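Local structure of glycoside hydrolase YxiA (Bacillus licheniformis, 3LV4) at residues 6-11 and 339-344; 334-339 and 414-419. The protein probably hydrolyses the alpha-1,5-linked backbone of L-arabinan, as a calcium-binding glycoside hydrolase of family 43. One frame throughout, in Å; residues are numbered along the deposited sequence.

Contact 1 of 2, residues 6-11 and 339-344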
ATOM      1  N   PRO A   6     -10.135  -6.018 -22.540  1.00 31.34           N
ATOM      2  CA  PRO A   6     -10.122  -6.395 -21.122  1.00 27.80           C
ATOM      3  C   PRO A   6     -11.474  -6.165 -20.465  1.00 27.02           C
ATOM      4  O   PRO A   6     -12.203  -5.241 -20.824  1.00 26.58           O
ATOM      5  CB  PRO A   6      -9.076  -5.457 -20.508  1.00 26.65           C
ATOM      6  CG  PRO A   6      -8.933  -4.350 -21.473  1.00 31.05           C
ATOM      7  CD  PRO A   6      -9.208  -4.913 -22.828  1.00 31.70           C
ATOM      8  N   VAL A   7     -11.798  -7.018 -19.504  1.00 25.28           N
ATOM      9  CA  VAL A   7     -13.038  -6.904 -18.756  1.00 25.80           C
ATOM     10  C   VAL A   7     -12.713  -6.818 -17.274  1.00 21.89           C
ATOM     11  O   VAL A   7     -11.904  -7.587 -16.768  1.00 23.34           O
ATOM     12  CB  VAL A   7     -13.957  -8.109 -19.021  1.00 29.00           C
ATOM     13  CG1 VAL A   7     -15.183  -8.053 -18.126  1.00 31.17           C
ATOM     14  CG2 VAL A   7     -14.361  -8.144 -20.489  1.00 30.47           C
ATOM     15  N   PHE A   8     -13.337  -5.865 -16.590  1.00 18.52           N
ATOM     16  CA  PHE A   8     -13.153  -5.701 -15.153  1.00 17.59           C
ATOM     17  C   PHE A   8     -14.478  -5.906 -14.440  1.00 17.62           C
ATOM     18  O   PHE A   8     -15.533  -5.585 -14.988  1.00 20.22           O
ATOM     19  CB  PHE A   8     -12.624  -4.299 -14.843  1.00 17.03           C
ATOM     20  CG  PHE A   8     -11.307  -3.985 -15.504  1.00 16.98           C
ATOM     21  CD1 PHE A   8     -10.114  -4.407 -14.941  1.00 16.09           C
ATOM     22  CD2 PHE A   8     -11.267  -3.266 -16.690  1.00 20.07           C
ATOM     23  CE1 PHE A   8      -8.897  -4.120 -15.552  1.00 17.22           C
ATOM     24  CE2 PHE A   8     -10.059  -2.975 -17.307  1.00 18.53           C
ATOM     25  CZ  PHE A   8      -8.869  -3.401 -16.734  1.00 17.50           C
ATOM     26  N   SER A   9     -14.422  -6.458 -13.229  1.00 13.75           N
ATOM     27  CA  SER A   9     -15.592  -6.563 -12.366  1.00 15.41           C
ATOM     28  C   SER A   9     -15.174  -5.999 -11.021  1.00 13.80           C
ATOM     29  O   SER A   9     -14.226  -6.496 -10.413  1.00 12.38           O
ATOM     30  CB  SER A   9     -16.033  -8.023 -12.209  1.00 16.69           C
ATOM     31  OG  SER A   9     -16.223  -8.629 -13.475  1.00 21.11           O
ATOM     32  N   GLU A  10     -15.868  -4.960 -10.566  1.00 12.73           N
ATOM     33  CA  GLU A  10     -15.391  -4.171  -9.436  1.00 13.27           C
ATOM     34  C   GLU A  10     -15.893  -4.688  -8.098  1.00 12.49           C
ATOM     35  O   GLU A  10     -16.981  -5.268  -7.999  1.00 13.52           O
ATOM     36  CB  GLU A  10     -15.808  -2.696  -9.578  1.00 13.82           C
ATOM     37  CG  GLU A  10     -15.629  -2.083 -10.967  1.00 14.98           C
ATOM     38  CD  GLU A  10     -14.180  -2.021 -11.429  1.00 15.41           C
ATOM     39  OE1 GLU A  10     -13.273  -2.470 -10.693  1.00 14.82           O
ATOM     40  OE2 GLU A  10     -13.950  -1.512 -12.546  1.00 16.90           O
ATOM     41  N   VAL A  11     -15.090  -4.466  -7.063  1.00 10.37           N
ATOM     42  CA  VAL A  11     -15.516  -4.766  -5.705  1.00 11.21           C
ATOM     43  C   VAL A  11     -15.129  -3.650  -4.761  1.00 11.67           C
ATOM     44  O   VAL A  11     -14.282  -2.808  -5.074  1.00 10.95           O
ATOM     45  CB  VAL A  11     -14.945  -6.109  -5.170  1.00 11.06           C
ATOM     46  CG1 VAL A  11     -15.569  -7.297  -5.918  1.00 12.32           C
ATOM     47  CG2 VAL A  11     -13.406  -6.127  -5.243  1.00 11.14           C
ATOM     48  N   ARG A 339      -4.352   0.605 -14.512  1.00  9.21           N
ATOM     49  CA  ARG A 339      -4.658  -0.631 -13.804  1.00  8.56           C
ATOM     50  C   ARG A 339      -4.272  -1.856 -14.640  1.00 10.28           C
ATOM     51  O   ARG A 339      -4.226  -1.798 -15.875  1.00 10.55           O
ATOM     52  CB  ARG A 339      -6.149  -0.688 -13.418  1.00  8.22           C
ATOM     53  CG  ARG A 339      -7.082  -0.876 -14.604  1.00 10.01           C
ATOM     54  CD  ARG A 339      -8.531  -0.573 -14.255  1.00 12.63           C
ATOM     55  NE  ARG A 339      -9.047  -1.388 -13.159  1.00 13.44           N
ATOM     56  CZ  ARG A 339     -10.338  -1.451 -12.837  1.00 12.36           C
ATOM     57  NH1 ARG A 339     -11.226  -0.748 -13.530  1.00 13.21           N
ATOM     58  NH2 ARG A 339     -10.743  -2.212 -11.829  1.00 13.57           N
ATOM     59  N   TYR A 340      -4.002  -2.961 -13.956  1.00  9.17           N
ATOM     60  CA  TYR A 340      -3.534  -4.186 -14.597  1.00  8.94           C
ATOM     61  C   TYR A 340      -4.569  -4.803 -15.530  1.00 11.52           C
ATOM     62  O   TYR A 340      -5.710  -5.031 -15.134  1.00 12.71           O
ATOM     63  CB  TYR A 340      -3.131  -5.209 -13.534  1.00  9.49           C
ATOM     64  CG  TYR A 340      -2.607  -6.502 -14.111  1.00 10.54           C
ATOM     65  CD1 TYR A 340      -1.456  -6.518 -14.888  1.00 12.01           C
ATOM     66  CD2 TYR A 340      -3.256  -7.706 -13.875  1.00 10.52           C
ATOM     67  CE1 TYR A 340      -0.969  -7.694 -15.421  1.00 13.23           C
ATOM     68  CE2 TYR A 340      -2.776  -8.888 -14.401  1.00 13.31           C
ATOM     69  CZ  TYR A 340      -1.627  -8.876 -15.170  1.00 14.47           C
ATOM     70  OH  TYR A 340      -1.140 -10.047 -15.706  1.00 16.86           O
ATOM     71  N   ALA A 341      -4.150  -5.094 -16.760  1.00 12.11           N
ATOM     72  CA  ALA A 341      -5.031  -5.689 -17.758  1.00 14.27           C
ATOM     73  C   ALA A 341      -4.371  -6.877 -18.454  1.00 14.81           C
ATOM     74  O   ALA A 341      -4.745  -7.239 -19.574  1.00 16.39           O
ATOM     75  CB  ALA A 341      -5.455  -4.648 -18.776  1.00 15.00           C
ATOM     76  N   GLY A 342      -3.390  -7.481 -17.794  1.00 14.62           N
ATOM     77  CA  GLY A 342      -2.718  -8.646 -18.346  1.00 14.62           C
ATOM     78  C   GLY A 342      -1.443  -8.325 -19.108  1.00 16.26           C
ATOM     79  O   GLY A 342      -0.809  -9.219 -19.673  1.00 18.59           O
ATOM     80  N   GLU A 343      -1.066  -7.052 -19.130  1.00 14.80           N
ATOM     81  CA  GLU A 343       0.091  -6.615 -19.911  1.00 15.26           C
ATOM     82  C   GLU A 343       1.395  -7.096 -19.286  1.00 15.36           C
ATOM     83  O   GLU A 343       1.463  -7.373 -18.089  1.00 16.32           O
ATOM     84  CB  GLU A 343       0.109  -5.083 -20.049  1.00 15.73           C
ATOM     85  CG  GLU A 343       0.618  -4.331 -18.814  1.00 14.18           C
ATOM     86  CD  GLU A 343      -0.415  -4.202 -17.707  1.00 13.73           C
ATOM     87  OE1 GLU A 343      -1.597  -4.543 -17.931  1.00 14.03           O
ATOM     88  OE2 GLU A 343      -0.037  -3.755 -16.601  1.00 13.44           O
ATOM     89  N   LYS A 344       2.434  -7.198 -20.101  1.00 16.47           N
ATOM     90  CA  LYS A 344       3.739  -7.582 -19.585  1.00 20.58           C
ATOM     91  C   LYS A 344       4.825  -6.716 -20.194  1.00 20.01           C
ATOM     92  O   LYS A 344       4.620  -6.093 -21.236  1.00 19.58           O
ATOM     93  CB  LYS A 344       4.023  -9.059 -19.863  1.00 26.25           C
ATOM     94  CG  LYS A 344       4.137  -9.400 -21.327  1.00 32.00           C
ATOM     95  CD  LYS A 344       4.320 -10.898 -21.505  1.00 38.82           C
ATOM     96  CE  LYS A 344       4.500 -11.264 -22.967  1.00 44.42           C
ATOM     97  NZ  LYS A 344       4.707 -12.735 -23.154  1.00 47.41           N
TER
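Arg339 lies flat on the ring of Phe8 while its far edge grips Glu10, a cation-pi stack joined to a bidentate salt bridge. The pair ties the N-terminal segment of the family 43 catalytic part, a five-bladed beta-propeller in this family, to the loop between strand 333-335 and helix 350-353, in the C-terminal lipocalin-like region. Guanidinium and ring are 9° from parallel, their centres 4.0 Å apart, and the CD methylene adds a CH-pi contact over the same face. The bend at chi3 (-58°) turns the guanidinium along the ring and on toward the carboxylate. There the grip is end-on, in the guanidinium plane: NH2 of Arg339 donates to OE1 of Glu10 at 2.8 Å and NH1 to OE2 at 3.0 Å, each oxygen accepting on its syn lone pair. Arg321 makes a long, weak ion pair with Glu10; its charge, like that of Arg339, would probably be tempered by the shared carboxylate. Ala341 N is satisfied within its own loop, by OE1 of Glu343 at 2.9 Å, whereas Tyr340 OH bonds to Lys302. Pro6 CB and Phe8 CZ both meet Ala341 CB. At the ring's edge, in plane, CE1 of Phe8 comes 3.3 Å from Tyr340 O.

Contact 2 of 2, residues 334-339 and 414-419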
ATOM      1  N   VAL A 334       8.394   1.186  -9.367  1.00  8.07           N
ATOM      2  CA  VAL A 334       7.569   2.251  -9.929  1.00  8.13           C
ATOM      3  C   VAL A 334       6.201   1.667 -10.286  1.00 10.04           C
ATOM      4  O   VAL A 334       6.100   0.509 -10.702  1.00 11.13           O
ATOM      5  CB  VAL A 334       8.229   2.923 -11.163  1.00  8.00           C
ATOM      6  CG1 VAL A 334       9.611   3.482 -10.799  1.00  7.90           C
ATOM      7  CG2 VAL A 334       8.339   1.942 -12.330  1.00 11.31           C
ATOM      8  N   VAL A 335       5.148   2.454 -10.086  1.00  7.45           N
ATOM      9  CA  VAL A 335       3.794   1.988 -10.368  1.00  7.69           C
ATOM     10  C   VAL A 335       3.425   2.277 -11.826  1.00  7.61           C
ATOM     11  O   VAL A 335       3.538   3.415 -12.287  1.00  9.24           O
ATOM     12  CB  VAL A 335       2.775   2.671  -9.423  1.00  8.80           C
ATOM     13  CG1 VAL A 335       1.370   2.079  -9.595  1.00  9.98           C
ATOM     14  CG2 VAL A 335       3.237   2.540  -7.982  1.00  9.47           C
ATOM     15  N   ALA A 336       2.988   1.251 -12.553  1.00  9.53           N
ATOM     16  CA  ALA A 336       2.457   1.459 -13.899  1.00  9.71           C
ATOM     17  C   ALA A 336       1.269   2.415 -13.799  1.00  9.44           C
ATOM     18  O   ALA A 336       0.470   2.305 -12.878  1.00 10.33           O
ATOM     19  CB  ALA A 336       2.023   0.132 -14.505  1.00  9.60           C
ATOM     20  N   PRO A 337       1.160   3.378 -14.728  1.00  9.31           N
ATOM     21  CA  PRO A 337       0.109   4.399 -14.571  1.00  8.21           C
ATOM     22  C   PRO A 337      -1.333   3.876 -14.675  1.00  9.50           C
ATOM     23  O   PRO A 337      -2.227   4.467 -14.078  1.00 11.47           O
ATOM     24  CB  PRO A 337       0.400   5.386 -15.712  1.00  7.26           C
ATOM     25  CG  PRO A 337       1.882   5.193 -16.010  1.00  8.45           C
ATOM     26  CD  PRO A 337       2.106   3.709 -15.812  1.00  7.79           C
ATOM     27  N   HIS A 338      -1.557   2.796 -15.420  1.00  9.78           N
ATOM     28  CA  HIS A 338      -2.908   2.246 -15.572  1.00 10.83           C
ATOM     29  C   HIS A 338      -3.103   0.909 -14.865  1.00 11.15           C
ATOM     30  O   HIS A 338      -2.144   0.164 -14.665  1.00 11.28           O
ATOM     31  CB  HIS A 338      -3.268   2.103 -17.048  1.00 10.59           C
ATOM     32  CG  HIS A 338      -3.224   3.394 -17.791  1.00 13.88           C
ATOM     33  ND1 HIS A 338      -4.099   4.428 -17.526  1.00 16.27           N
ATOM     34  CD2 HIS A 338      -2.394   3.842 -18.760  1.00 12.88           C
ATOM     35  CE1 HIS A 338      -3.819   5.449 -18.316  1.00 14.26           C
ATOM     36  NE2 HIS A 338      -2.788   5.120 -19.073  1.00 12.24           N
ATOM     37  N   ARG A 339      -4.352   0.605 -14.512  1.00  9.21           N
ATOM     38  CA  ARG A 339      -4.658  -0.631 -13.804  1.00  8.56           C
ATOM     39  C   ARG A 339      -4.272  -1.856 -14.640  1.00 10.28           C
ATOM     40  O   ARG A 339      -4.226  -1.798 -15.875  1.00 10.55           O
ATOM     41  CB  ARG A 339      -6.149  -0.688 -13.418  1.00  8.22           C
ATOM     42  CG  ARG A 339      -7.082  -0.876 -14.604  1.00 10.01           C
ATOM     43  CD  ARG A 339      -8.531  -0.573 -14.255  1.00 12.63           C
ATOM     44  NE  ARG A 339      -9.047  -1.388 -13.159  1.00 13.44           N
ATOM     45  CZ  ARG A 339     -10.338  -1.451 -12.837  1.00 12.36           C
ATOM     46  NH1 ARG A 339     -11.226  -0.748 -13.530  1.00 13.21           N
ATOM     47  NH2 ARG A 339     -10.743  -2.212 -11.829  1.00 13.57           N
ATOM     48  N   LEU A 414       6.103   0.830 -20.441  1.00  9.45           N
ATOM     49  CA  LEU A 414       5.198  -0.315 -20.462  1.00 10.22           C
ATOM     50  C   LEU A 414       3.986  -0.014 -21.330  1.00 11.00           C
ATOM     51  O   LEU A 414       3.322   1.006 -21.137  1.00 10.82           O
ATOM     52  CB  LEU A 414       4.728  -0.637 -19.043  1.00 11.31           C
ATOM     53  CG  LEU A 414       3.790  -1.838 -18.899  1.00 11.50           C
ATOM     54  CD1 LEU A 414       4.513  -3.149 -19.310  1.00 12.23           C
ATOM     55  CD2 LEU A 414       3.219  -1.931 -17.479  1.00 12.29           C
ATOM     56  N   ARG A 415       3.688  -0.891 -22.287  1.00 11.41           N
ATOM     57  CA  ARG A 415       2.442  -0.757 -23.039  1.00 12.28           C
ATOM     58  C   ARG A 415       1.277  -1.220 -22.176  1.00 12.07           C
ATOM     59  O   ARG A 415       1.324  -2.292 -21.579  1.00 12.87           O
ATOM     60  CB  ARG A 415       2.479  -1.581 -24.327  1.00 17.14           C
ATOM     61  CG  ARG A 415       3.481  -1.108 -25.347  1.00 22.64           C
ATOM     62  CD  ARG A 415       3.333  -1.916 -26.639  1.00 29.76           C
ATOM     63  NE  ARG A 415       4.295  -1.518 -27.664  1.00 36.00           N
ATOM     64  CZ  ARG A 415       5.574  -1.888 -27.677  1.00 40.61           C
ATOM     65  NH1 ARG A 415       6.055  -2.654 -26.703  1.00 41.29           N
ATOM     66  NH2 ARG A 415       6.378  -1.482 -28.653  1.00 41.48           N
ATOM     67  N   GLN A 416       0.223  -0.413 -22.131  1.00 11.52           N
ATOM     68  CA  GLN A 416      -0.902  -0.676 -21.255  1.00 11.84           C
ATOM     69  C   GLN A 416      -2.226  -0.431 -21.946  1.00 13.93           C
ATOM     70  O   GLN A 416      -2.283   0.217 -22.989  1.00 15.24           O
ATOM     71  CB  GLN A 416      -0.837   0.242 -20.041  1.00 11.82           C
ATOM     72  CG  GLN A 416       0.313  -0.032 -19.115  1.00 10.86           C
ATOM     73  CD  GLN A 416      -0.010   0.421 -17.713  1.00 11.51           C
ATOM     74  OE1 GLN A 416       0.087   1.603 -17.390  1.00 11.61           O
ATOM     75  NE2 GLN A 416      -0.426  -0.515 -16.876  1.00 11.49           N
ATOM     76  N   TRP A 417      -3.287  -0.945 -21.336  1.00 13.51           N
ATOM     77  CA  TRP A 417      -4.644  -0.628 -21.728  1.00 15.22           C
ATOM     78  C   TRP A 417      -5.121   0.626 -20.995  1.00 18.75           C
ATOM     79  O   TRP A 417      -5.048   0.706 -19.768  1.00 20.80           O
ATOM     80  CB  TRP A 417      -5.549  -1.805 -21.366  1.00 18.23           C
ATOM     81  CG  TRP A 417      -6.993  -1.606 -21.666  1.00 23.32           C
ATOM     82  CD1 TRP A 417      -7.996  -1.359 -20.771  1.00 25.15           C
ATOM     83  CD2 TRP A 417      -7.608  -1.657 -22.957  1.00 25.55           C
ATOM     84  NE1 TRP A 417      -9.201  -1.250 -21.429  1.00 26.67           N
ATOM     85  CE2 TRP A 417      -8.988  -1.429 -22.771  1.00 25.77           C
ATOM     86  CE3 TRP A 417      -7.126  -1.870 -24.251  1.00 24.26           C
ATOM     87  CZ2 TRP A 417      -9.888  -1.411 -23.828  1.00 26.73           C
ATOM     88  CZ3 TRP A 417      -8.019  -1.850 -25.297  1.00 26.14           C
ATOM     89  CH2 TRP A 417      -9.385  -1.621 -25.082  1.00 28.59           C
ATOM     90  N   ASP A 418      -5.603   1.610 -21.744  1.00 19.41           N
ATOM     91  CA  ASP A 418      -6.219   2.791 -21.139  1.00 23.84           C
ATOM     92  C   ASP A 418      -7.722   2.594 -21.163  1.00 29.04           C
ATOM     93  O   ASP A 418      -8.330   2.552 -22.231  1.00 26.92           O
ATOM     94  CB  ASP A 418      -5.847   4.064 -21.899  1.00 27.59           C
ATOM     95  CG  ASP A 418      -6.637   5.273 -21.433  1.00 31.95           C
ATOM     96  OD1 ASP A 418      -6.963   5.355 -20.229  1.00 33.49           O
ATOM     97  OD2 ASP A 418      -6.936   6.144 -22.274  1.00 34.50           O
ATOM     98  N   ALA A 419      -8.315   2.474 -19.981  1.00 34.63           N
ATOM     99  CA  ALA A 419      -9.727   2.120 -19.867  1.00 42.87           C
ATOM    100  C   ALA A 419     -10.687   3.299 -20.044  1.00 47.23           C
ATOM    101  O   ALA A 419     -11.878   3.168 -19.769  1.00 49.89           O
ATOM    102  CB  ALA A 419      -9.988   1.414 -18.537  1.00 45.00           C
TER
HETATM  103  O   HOH W   1      -2.969  -2.065 -18.560  1.00 15.05           O
HETATM  104  O   HOH W   2      -6.244  -0.716 -17.832  1.00 19.53           O
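A buried glutamine amide bonded to backbone makes this a side-chain-to-main-chain contact, set where the chain leaves the propeller strand 333-335 and passes the end of strand 407-418 in the C-terminal part. Gln416 reaches across with both ends of its amide. Its OE1 accepts from His338 N at 2.8 Å, the donor tilted 25° from the carbonyl plane, and its NE2 donates to His338 O at 2.9 Å, approaching from above that carbonyl's plane. One residue thus has both its main-chain polar groups met by one side chain, and the two bonds fix which way round the amide lies. With chi1 at -67° its CG stands beside the backbone N, and the chain then runs out extended to the loop. A weak hydrogen bond from NE2 to Glu343 adds a second acceptor. An alanine in place of Gln416 would remove the amide and would probably leave His338 N and O without these partners, with a gap beside Ala336 and Pro337.

Ala336 CB also meets CD2 of Leu414, at 3.8 Å. The His338 ring takes Asp418 CB over one face, while its NE2 bonds to Ser441. Beyond the glutamine, two waters continue the join: both donate to Arg339 O, one accepting from Trp417 N and the other donating to Trp417 O at 2.7 Å. The side chains of Asn281 and Glu358, ligands of a calcium ion, lie about 7 Å from that of Asp418 and about 8 Å from that of His338, respectively. The whole is the loop after strand 333-335, docked by a glutamine and bridging waters against the last residues of strand 407-418, at the apparent junction of a family 43 propeller with its lipocalin-like C-terminal domain.

Overall arrangement
The two contacts have centres about 10 Å apart, on the same side of the chain's centre, and share Arg339, whose side chain serves contact 1 while its carbonyl takes the water bridges of contact 2. Along the chain they alternate: 6-11 comes first, then 334-339 running straight into 339-344, and 414-419 last. The connecting loop after strand 333-335 is therefore held by the N-terminal segment and by the end of strand 407-418. The contacts also touch directly, with Pro6 CG packed 3.1 Å from Trp417 NE1. Three regions distant in sequence thus converge where the catalytic propeller appears to meet the C-terminal domain.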